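SusD/RagB family nutrient-binding outer membrane lipoprotein (Bacteroides vulgatus, PDB 4F7A) probably binds mucin O-glycans at the bacterial outer membrane as a SusD-like lipoprotein, a partner in nutrient capture. Local coordinates at residues F25-Y33 with A116-R127; M187-K198 with D238-Y248. One frame throughout, in Å; residues are numbered along the deposited sequence. Where two conformers were deposited one is given.

Contact 1: F25-Y33 with A116-R127; sequences FETIQKGIY and ATLILKVEAMHR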
# COMPACT_ATOMS: atom_id res chain seq x y z
N PHE A 25 1.61 -20.25 -7.74
CA PHE A 25 1.91 -19.50 -6.54
C PHE A 25 3.11 -18.58 -6.72
O PHE A 25 3.14 -17.50 -6.13
CB PHE A 25 2.13 -20.43 -5.37
CG PHE A 25 0.85 -20.94 -4.79
CD1 PHE A 25 0.12 -20.16 -3.91
CD2 PHE A 25 0.35 -22.16 -5.17
CE1 PHE A 25 -1.09 -20.62 -3.39
CE2 PHE A 25 -0.86 -22.62 -4.69
CZ PHE A 25 -1.57 -21.85 -3.77
N GLU A 26 4.07 -19.01 -7.52
CA GLU A 26 5.25 -18.22 -7.80
C GLU A 26 4.89 -16.97 -8.60
O GLU A 26 5.34 -15.86 -8.29
CB GLU A 26 6.26 -19.06 -8.56
CG GLU A 26 7.48 -18.27 -8.96
CD GLU A 26 8.52 -19.07 -9.75
OE1 GLU A 26 8.36 -20.30 -9.93
OE2 GLU A 26 9.50 -18.44 -10.20
N THR A 27 4.10 -17.14 -9.66
CA THR A 27 3.65 -16.00 -10.47
C THR A 27 2.81 -15.00 -9.65
O THR A 27 3.00 -13.78 -9.74
CB THR A 27 2.87 -16.49 -11.67
OG1 THR A 27 3.73 -17.31 -12.46
CG2 THR A 27 2.31 -15.33 -12.53
N ILE A 28 1.90 -15.52 -8.84
CA ILE A 28 1.03 -14.64 -8.05
C ILE A 28 1.85 -13.82 -7.05
O ILE A 28 1.68 -12.61 -6.96
CB ILE A 28 -0.06 -15.43 -7.28
CG1 ILE A 28 -1.02 -16.12 -8.27
CG2 ILE A 28 -0.86 -14.49 -6.35
CD1 ILE A 28 -1.81 -17.30 -7.65
N GLN A 29 2.72 -14.49 -6.30
CA GLN A 29 3.52 -13.80 -5.28
C GLN A 29 4.51 -12.78 -5.88
O GLN A 29 4.75 -11.71 -5.32
CB GLN A 29 4.18 -14.81 -4.34
CG GLN A 29 3.13 -15.35 -3.35
CD GLN A 29 3.60 -16.54 -2.56
OE1 GLN A 29 3.91 -16.43 -1.35
NE2 GLN A 29 3.68 -17.69 -3.23
N LYS A 30 5.05 -13.08 -7.06
CA LYS A 30 5.91 -12.13 -7.76
C LYS A 30 5.13 -10.96 -8.36
O LYS A 30 5.71 -9.94 -8.70
CB LYS A 30 6.68 -12.82 -8.89
CG LYS A 30 7.71 -13.80 -8.37
CD LYS A 30 8.55 -14.37 -9.52
CE LYS A 30 9.68 -15.25 -8.98
NZ LYS A 30 10.44 -15.98 -10.04
N GLY A 31 3.82 -11.12 -8.47
CA GLY A 31 2.99 -10.18 -9.21
C GLY A 31 2.22 -9.18 -8.35
O GLY A 31 1.50 -8.36 -8.89
N ILE A 32 2.36 -9.26 -7.03
CA ILE A 32 1.67 -8.30 -6.12
C ILE A 32 2.41 -6.94 -6.11
O ILE A 32 1.88 -5.96 -6.62
CB ILE A 32 1.50 -8.88 -4.70
CG1 ILE A 32 0.65 -10.15 -4.73
CG2 ILE A 32 0.91 -7.80 -3.73
CD1 ILE A 32 0.78 -11.04 -3.45
N TYR A 33 3.61 -6.90 -5.50
CA TYR A 33 4.59 -5.78 -5.66
C TYR A 33 5.36 -6.16 -6.90
O TYR A 33 6.42 -6.83 -6.86
CB TYR A 33 5.50 -5.73 -4.46
CG TYR A 33 6.34 -4.47 -4.22
CD1 TYR A 33 5.77 -3.29 -3.72
CD2 TYR A 33 7.71 -4.50 -4.38
CE1 TYR A 33 6.55 -2.18 -3.42
CE2 TYR A 33 8.49 -3.40 -4.08
CZ TYR A 33 7.90 -2.25 -3.60
OH TYR A 33 8.71 -1.18 -3.30
N ALA A 116 -4.63 -20.39 0.83
CA ALA A 116 -3.55 -19.49 0.47
C ALA A 116 -3.83 -18.72 -0.84
O ALA A 116 -3.53 -17.54 -0.94
CB ALA A 116 -2.21 -20.29 0.36
N THR A 117 -4.37 -19.40 -1.83
CA THR A 117 -4.74 -18.78 -3.09
C THR A 117 -5.69 -17.63 -2.84
O THR A 117 -5.50 -16.54 -3.38
CB THR A 117 -5.43 -19.77 -4.05
OG1 THR A 117 -4.50 -20.75 -4.47
CG2 THR A 117 -5.97 -19.04 -5.29
N LEU A 118 -6.73 -17.88 -2.04
CA LEU A 118 -7.75 -16.86 -1.78
C LEU A 118 -7.16 -15.64 -1.10
O LEU A 118 -7.47 -14.51 -1.47
CB LEU A 118 -8.88 -17.43 -0.92
CG LEU A 118 -9.77 -18.43 -1.67
CD1 LEU A 118 -10.89 -18.96 -0.77
CD2 LEU A 118 -10.35 -17.81 -2.92
N ILE A 119 -6.31 -15.88 -0.10
CA ILE A 119 -5.65 -14.78 0.62
C ILE A 119 -4.79 -13.95 -0.35
O ILE A 119 -4.85 -12.72 -0.39
CB ILE A 119 -4.82 -15.31 1.83
CG1 ILE A 119 -5.77 -15.95 2.86
CG2 ILE A 119 -4.03 -14.16 2.52
CD1 ILE A 119 -5.14 -16.99 3.76
N LEU A 120 -3.98 -14.62 -1.15
CA LEU A 120 -3.17 -13.90 -2.13
C LEU A 120 -4.02 -13.12 -3.14
O LEU A 120 -3.66 -12.04 -3.56
CB LEU A 120 -2.24 -14.86 -2.86
CG LEU A 120 -1.14 -15.50 -2.04
CD1 LEU A 120 -0.44 -16.58 -2.91
CD2 LEU A 120 -0.16 -14.45 -1.46
N LYS A 121 -5.16 -13.69 -3.53
CA LYS A 121 -6.04 -13.05 -4.51
C LYS A 121 -6.62 -11.75 -3.95
O LYS A 121 -6.68 -10.71 -4.64
CB LYS A 121 -7.13 -14.04 -4.92
CG LYS A 121 -8.01 -13.57 -6.04
CD LYS A 121 -8.83 -14.71 -6.65
CE LYS A 121 -9.91 -15.23 -5.71
NZ LYS A 121 -10.69 -16.42 -6.26
N VAL A 122 -6.99 -11.78 -2.68
CA VAL A 122 -7.50 -10.58 -2.00
C VAL A 122 -6.37 -9.58 -1.78
O VAL A 122 -6.55 -8.38 -1.99
CB VAL A 122 -8.15 -10.91 -0.64
CG1 VAL A 122 -8.50 -9.62 0.11
CG2 VAL A 122 -9.36 -11.78 -0.84
N GLU A 123 -5.20 -10.08 -1.37
CA GLU A 123 -4.01 -9.21 -1.24
C GLU A 123 -3.71 -8.45 -2.55
O GLU A 123 -3.45 -7.26 -2.53
CB GLU A 123 -2.78 -10.02 -0.79
CG GLU A 123 -1.44 -9.25 -0.91
CD GLU A 123 -1.36 -8.00 -0.07
OE1 GLU A 123 -2.18 -7.84 0.88
OE2 GLU A 123 -0.46 -7.17 -0.36
N ALA A 124 -3.74 -9.15 -3.68
CA ALA A 124 -3.49 -8.52 -4.98
C ALA A 124 -4.57 -7.54 -5.36
O ALA A 124 -4.29 -6.43 -5.78
CB ALA A 124 -3.35 -9.59 -6.09
N MSE A 125 -5.83 -7.96 -5.24
CA MSE A 125 -6.89 -7.21 -5.89
C MSE A 125 -7.45 -6.05 -5.05
O MSE A 125 -8.02 -5.13 -5.60
CB MSE A 125 -8.01 -8.15 -6.33
CG MSE A 125 -7.54 -9.22 -7.32
SE MSE A 125 -6.51 -8.54 -8.79
CE MSE A 125 -7.97 -7.73 -9.77
N HIS A 126 -7.28 -6.07 -3.74
CA HIS A 126 -7.72 -4.91 -2.95
C HIS A 126 -6.84 -3.73 -3.34
O HIS A 126 -7.32 -2.60 -3.36
CB HIS A 126 -7.75 -5.19 -1.43
CG HIS A 126 -6.43 -4.98 -0.74
ND1 HIS A 126 -5.41 -5.89 -0.80
CD2 HIS A 126 -5.96 -3.94 -0.01
CE1 HIS A 126 -4.37 -5.44 -0.12
NE2 HIS A 126 -4.68 -4.25 0.36
N ARG A 127 -5.57 -3.98 -3.69
CA ARG A 127 -4.68 -2.92 -4.18
C ARG A 127 -5.18 -2.27 -5.50
O ARG A 127 -4.97 -1.08 -5.72
CB ARG A 127 -3.27 -3.47 -4.38
CG ARG A 127 -2.54 -3.77 -3.07
CD ARG A 127 -1.39 -4.77 -3.25
NE ARG A 127 -0.40 -4.44 -4.28
CZ ARG A 127 0.66 -3.63 -4.11
NH1 ARG A 127 0.89 -3.00 -2.97
NH2 ARG A 127 1.52 -3.46 -5.11

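Contact 2: M187-K198 with D238-Y248; sequences MCNCPTASRWIK and DENIQISGKGY. With ACT (acetate ion), chain F.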
# COMPACT_ATOMS: atom_id res chain seq x y z
N MSE A 187 6.48 -17.88 -0.45
CA MSE A 187 7.29 -16.70 -0.81
C MSE A 187 6.85 -15.44 -0.10
O MSE A 187 7.26 -14.36 -0.50
CB MSE A 187 7.21 -16.44 -2.33
CG MSE A 187 7.91 -17.46 -3.15
SE MSE A 187 7.69 -17.00 -5.03
CE MSE A 187 8.31 -15.16 -5.06
N CYS A 188 6.03 -15.54 0.94
CA CYS A 188 5.50 -14.33 1.61
C CYS A 188 5.71 -14.34 3.12
O CYS A 188 5.09 -13.55 3.82
CB CYS A 188 4.02 -14.12 1.27
SG CYS A 188 2.99 -15.49 1.80
N ASN A 189 6.62 -15.19 3.60
CA ASN A 189 6.94 -15.32 5.04
C ASN A 189 5.76 -15.91 5.83
O ASN A 189 5.46 -15.48 6.96
CB ASN A 189 7.45 -14.00 5.64
CG ASN A 189 8.10 -14.17 7.02
OD1 ASN A 189 8.68 -15.21 7.33
ND2 ASN A 189 8.01 -13.13 7.85
N CYS A 190 5.10 -16.91 5.22
CA CYS A 190 4.07 -17.73 5.87
C CYS A 190 4.47 -19.20 5.78
O CYS A 190 4.15 -19.89 4.81
CB CYS A 190 2.69 -17.50 5.26
SG CYS A 190 2.03 -15.87 5.60
N PRO A 191 5.22 -19.67 6.77
CA PRO A 191 5.78 -21.02 6.65
C PRO A 191 4.84 -22.11 7.13
O PRO A 191 5.18 -23.29 6.99
CB PRO A 191 7.01 -20.97 7.56
CG PRO A 191 6.60 -20.00 8.63
CD PRO A 191 5.84 -18.93 7.88
N THR A 192 3.71 -21.73 7.71
CA THR A 192 2.75 -22.68 8.22
C THR A 192 1.34 -22.26 7.86
O THR A 192 1.06 -21.10 7.54
CB THR A 192 2.81 -22.81 9.77
OG1 THR A 192 2.41 -21.56 10.36
CG2 THR A 192 4.20 -23.21 10.28
N ALA A 193 0.44 -23.24 7.91
CA ALA A 193 -1.00 -22.97 7.71
C ALA A 193 -1.53 -21.93 8.70
O ALA A 193 -2.23 -20.99 8.30
CB ALA A 193 -1.79 -24.28 7.81
N SER A 194 -1.16 -22.04 9.97
CA SER A 194 -1.54 -21.02 10.95
C SER A 194 -1.08 -19.63 10.58
O SER A 194 -1.82 -18.66 10.78
CB SER A 194 -1.03 -21.36 12.35
OG SER A 194 -1.65 -22.51 12.87
N ARG A 195 0.12 -19.50 10.01
CA ARG A 195 0.61 -18.18 9.61
C ARG A 195 -0.15 -17.58 8.44
O ARG A 195 -0.33 -16.37 8.38
CB ARG A 195 2.11 -18.23 9.32
CG ARG A 195 2.98 -18.44 10.57
CD ARG A 195 3.39 -17.14 11.23
NE ARG A 195 4.40 -16.44 10.44
CZ ARG A 195 5.71 -16.69 10.48
NH1 ARG A 195 6.21 -17.60 11.30
NH2 ARG A 195 6.52 -16.01 9.70
N TRP A 196 -0.64 -18.41 7.53
CA TRP A 196 -1.54 -17.95 6.48
C TRP A 196 -2.85 -17.40 7.06
O TRP A 196 -3.34 -16.38 6.61
CB TRP A 196 -1.83 -19.07 5.47
CG TRP A 196 -0.74 -19.24 4.45
CD1 TRP A 196 0.27 -20.15 4.49
CD2 TRP A 196 -0.55 -18.47 3.26
NE1 TRP A 196 1.08 -20.00 3.39
CE2 TRP A 196 0.60 -18.98 2.61
CE3 TRP A 196 -1.23 -17.40 2.67
CZ2 TRP A 196 1.06 -18.47 1.40
CZ3 TRP A 196 -0.76 -16.88 1.47
CH2 TRP A 196 0.39 -17.41 0.86
N ILE A 197 -3.39 -18.07 8.07
CA ILE A 197 -4.61 -17.58 8.70
C ILE A 197 -4.37 -16.25 9.42
O ILE A 197 -5.18 -15.32 9.32
CB ILE A 197 -5.22 -18.61 9.69
CG1 ILE A 197 -5.57 -19.92 8.96
CG2 ILE A 197 -6.48 -18.00 10.38
CD1 ILE A 197 -6.12 -21.08 9.89
N LYS A 198 -3.22 -16.14 10.09
CA LYS A 198 -2.82 -14.86 10.71
C LYS A 198 -2.68 -13.71 9.70
O LYS A 198 -3.11 -12.58 9.96
CB LYS A 198 -1.54 -15.08 11.52
CG LYS A 198 -1.14 -13.94 12.40
CD LYS A 198 0.18 -14.21 13.12
CE LYS A 198 0.15 -15.44 13.98
NZ LYS A 198 1.28 -15.42 14.99
N ASP A 238 9.12 -10.12 12.90
CA ASP A 238 9.68 -11.34 12.32
C ASP A 238 8.63 -12.07 11.47
O ASP A 238 8.99 -12.89 10.64
CB ASP A 238 10.23 -12.26 13.41
CG ASP A 238 11.45 -11.68 14.11
OD1 ASP A 238 12.18 -10.87 13.49
OD2 ASP A 238 11.67 -12.02 15.28
N GLU A 239 7.36 -11.74 11.64
CA GLU A 239 6.26 -12.38 10.90
C GLU A 239 5.65 -11.46 9.82
O GLU A 239 4.57 -11.73 9.29
CB GLU A 239 5.18 -12.89 11.88
CG GLU A 239 5.74 -13.94 12.85
CD GLU A 239 4.68 -14.76 13.59
OE1 GLU A 239 3.51 -14.35 13.68
OE2 GLU A 239 5.06 -15.82 14.12
N ASN A 240 6.34 -10.38 9.49
CA ASN A 240 5.81 -9.43 8.50
C ASN A 240 5.60 -10.18 7.17
O ASN A 240 6.41 -11.02 6.79
CB ASN A 240 6.82 -8.29 8.27
CG ASN A 240 6.79 -7.26 9.35
OD1 ASN A 240 5.97 -7.34 10.28
ND2 ASN A 240 7.70 -6.28 9.26
N ILE A 241 4.51 -9.88 6.48
CA ILE A 241 4.28 -10.42 5.14
C ILE A 241 5.16 -9.62 4.19
O ILE A 241 5.04 -8.39 4.10
CB ILE A 241 2.81 -10.32 4.71
CG1 ILE A 241 1.88 -10.95 5.78
CG2 ILE A 241 2.59 -10.95 3.32
CD1 ILE A 241 2.22 -12.41 6.23
N GLN A 242 6.03 -10.33 3.49
CA GLN A 242 7.00 -9.71 2.60
C GLN A 242 7.44 -10.75 1.58
O GLN A 242 7.58 -11.92 1.90
CB GLN A 242 8.21 -9.21 3.38
CG GLN A 242 8.87 -10.21 4.30
CD GLN A 242 9.92 -9.56 5.18
OE1 GLN A 242 9.88 -8.36 5.41
NE2 GLN A 242 10.86 -10.34 5.66
N ILE A 243 7.63 -10.30 0.36
CA ILE A 243 7.88 -11.19 -0.77
C ILE A 243 9.36 -11.43 -1.03
O ILE A 243 10.14 -10.48 -1.14
CB ILE A 243 7.27 -10.66 -2.07
CG1 ILE A 243 5.76 -10.44 -1.90
CG2 ILE A 243 7.59 -11.64 -3.26
CD1 ILE A 243 4.91 -11.70 -1.56
N SER A 244 9.72 -12.70 -1.14
CA SER A 244 11.08 -13.10 -1.50
C SER A 244 11.15 -14.54 -1.93
O SER A 244 10.29 -15.36 -1.58
CB SER A 244 12.07 -12.86 -0.34
OG SER A 244 11.80 -13.72 0.77
N GLY A 245 12.21 -14.84 -2.67
CA GLY A 245 12.54 -16.21 -3.05
C GLY A 245 12.27 -16.46 -4.53
O GLY A 245 11.72 -15.60 -5.23
N LYS A 246 12.67 -17.64 -4.98
CA LYS A 246 12.51 -18.08 -6.37
C LYS A 246 13.04 -17.09 -7.41
O LYS A 246 12.48 -16.96 -8.50
CB LYS A 246 11.04 -18.47 -6.64
CG LYS A 246 10.56 -19.68 -5.82
CD LYS A 246 9.26 -20.26 -6.37
CE LYS A 246 8.81 -21.51 -5.64
NZ LYS A 246 9.43 -22.73 -6.23
N GLY A 247 14.12 -16.41 -7.08
CA GLY A 247 14.73 -15.43 -7.99
C GLY A 247 14.08 -14.04 -8.04
O GLY A 247 14.54 -13.17 -8.78
N TYR A 248 13.02 -13.82 -7.26
CA TYR A 248 12.39 -12.49 -7.19
C TYR A 248 13.41 -11.43 -6.82
O TYR A 248 14.25 -11.65 -5.97
CB TYR A 248 11.29 -12.49 -6.15
CG TYR A 248 10.58 -11.18 -5.95
CD1 TYR A 248 9.56 -10.77 -6.82
CD2 TYR A 248 10.88 -10.35 -4.87
CE1 TYR A 248 8.87 -9.59 -6.62
CE2 TYR A 248 10.19 -9.15 -4.67
CZ TYR A 248 9.18 -8.78 -5.53
OH TYR A 248 8.51 -7.59 -5.32
C ACT F . 16.78 -16.25 -4.19
O ACT F . 15.57 -16.03 -4.48
OXT ACT F . 17.51 -16.68 -5.12
CH3 ACT F . 17.34 -16.01 -2.81
O HOH W 1 3.79 -14.24 8.72
O HOH W 2 3.26 -17.65 15.17

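Contact 1: F25-Y33 with A116-R127
Ile32 and Leu120 meet at about a right angle, CD1 of the isoleucine lying 4.1 Å from CD2 of the leucine. Leu120 points from its helix into the 25-33 segment and divides its two methyls: CD1 reaches the edge of the Phe25 ring, close to the ring plane, with CD1 of Phe25 at 3.8 Å, while both CD1 and CD2 rest against CG of Gln29. Its CB takes the CG2 methyl of Ile28, a branch carried to the leucine because it stands anti to the backbone N. At the start of the contact the Phe25 ring also crosses Thr117 at about a right angle; its CZ is 3.2 Å from OG1 of Thr117, a hydroxyl whose hydrogen-bond partners are Phe113 O and Ser100 OG. The CB of Ala116 touches the same ring at CE1.

Helices 15-30 and 111-132 pack here side by side, their local axes 10.4 Å apart and crossing at 28°, as part of the TPR-like helical framework of the SusD family. The backbones draw closer further along, the CA atoms of Ile32 and Ala124 being 5.3 Å apart.

In that closer part Ile32 lies against the carbon chains of Glu123 and Arg127, one turn apart on the facing helix. Its CD1 and CG2 lie on CG of Glu123, and CG2 is also 3.6 Å from NE of Arg127. A bend at chi3 (54°) turns the arginine back so that NH2 donates to Ile32 O over 2.9 Å, from above the carbonyl plane and with a bent N-H...O angle of 131°. The guanidinium is gripped further by Glu434, a salt bridge to NH1, and by Gln50, which accepts from NH2.

Contact 2: M187-K198 with D238-Y248
Backbone bonds join Met187 and Cys188 to the strand 241-243 and its end: Ser244 N donates to Met187 O at 3.0 Å, and Gln242 N makes a weak bond to Cys188 O. CA-H...O contacts fill in between.

Side-chain hydrogen bonding centres on Asn189. Its CG stands anti to the backbone N (chi1 -166°), which carries ND2 to two carbonyls, Asn240 O at 2.9 Å and Asp238 O at 3.0 Å, both in the amide plane and nearly straight. An alanine here would remove both N-H donors and is likely to leave these carbonyls without their mate and the backbone before the strand less firmly held.

Charge gathers on Glu239 in two salt bridges. Lys198 NZ meets the syn lone pair of its OE1 at 2.8 Å, whereas the Arg195 guanidinium stacks on the carboxylate, planes 16° apart, with CG of Glu239 over one face and CD of Pro191 over the other; Arg195 NH1 lies 3.5 Å from Glu239 OE2, attracted by charge across a face with no N-H aimed at the oxygen. One water links Arg195 NE with Asn189 O and Glu239 O; a second joins Lys198 NZ to Glu239 OE2.

Apolar contacts complete the pairing: Cys190 SG touches Ile241 CD1 at 3.5 Å, Cys188 CB touches both Ile241 CG2 and Ile243 CD1, and the selenomethionine Met187 crosses the Lys246 side chain at about a right angle, its selenium against CD, its CE meeting Ile243 CG2 and Tyr248 CB.

The far edge of the strand pairs antiparallel with strand 329-332, Met187 and Lys246 pack on helix 15-30, and helix 193-210, N-capped by Thr192, lies against helix 151-174.

In the fold
Contact 1 and contact 2 have centres 12 Å apart, on the same side of the chain's centre, and they touch through helix 15-30 and the residues after it. Tyr33 O is 2.7 Å from Tyr248 OH, and Lys30 NZ is 2.7 Å from Lys246 O, both probable hydrogen bonds, which ties residues 30-33 to the 245-248 turn that follows strand 241-243. Gln29 also accepts from Met187 N through OE1. On the other helix, Ile119 CD1 packs 3.4 Å from Trp196 O. The acetate bound by Gly247 N in contact 2 probably comes from the crystallisation liquor.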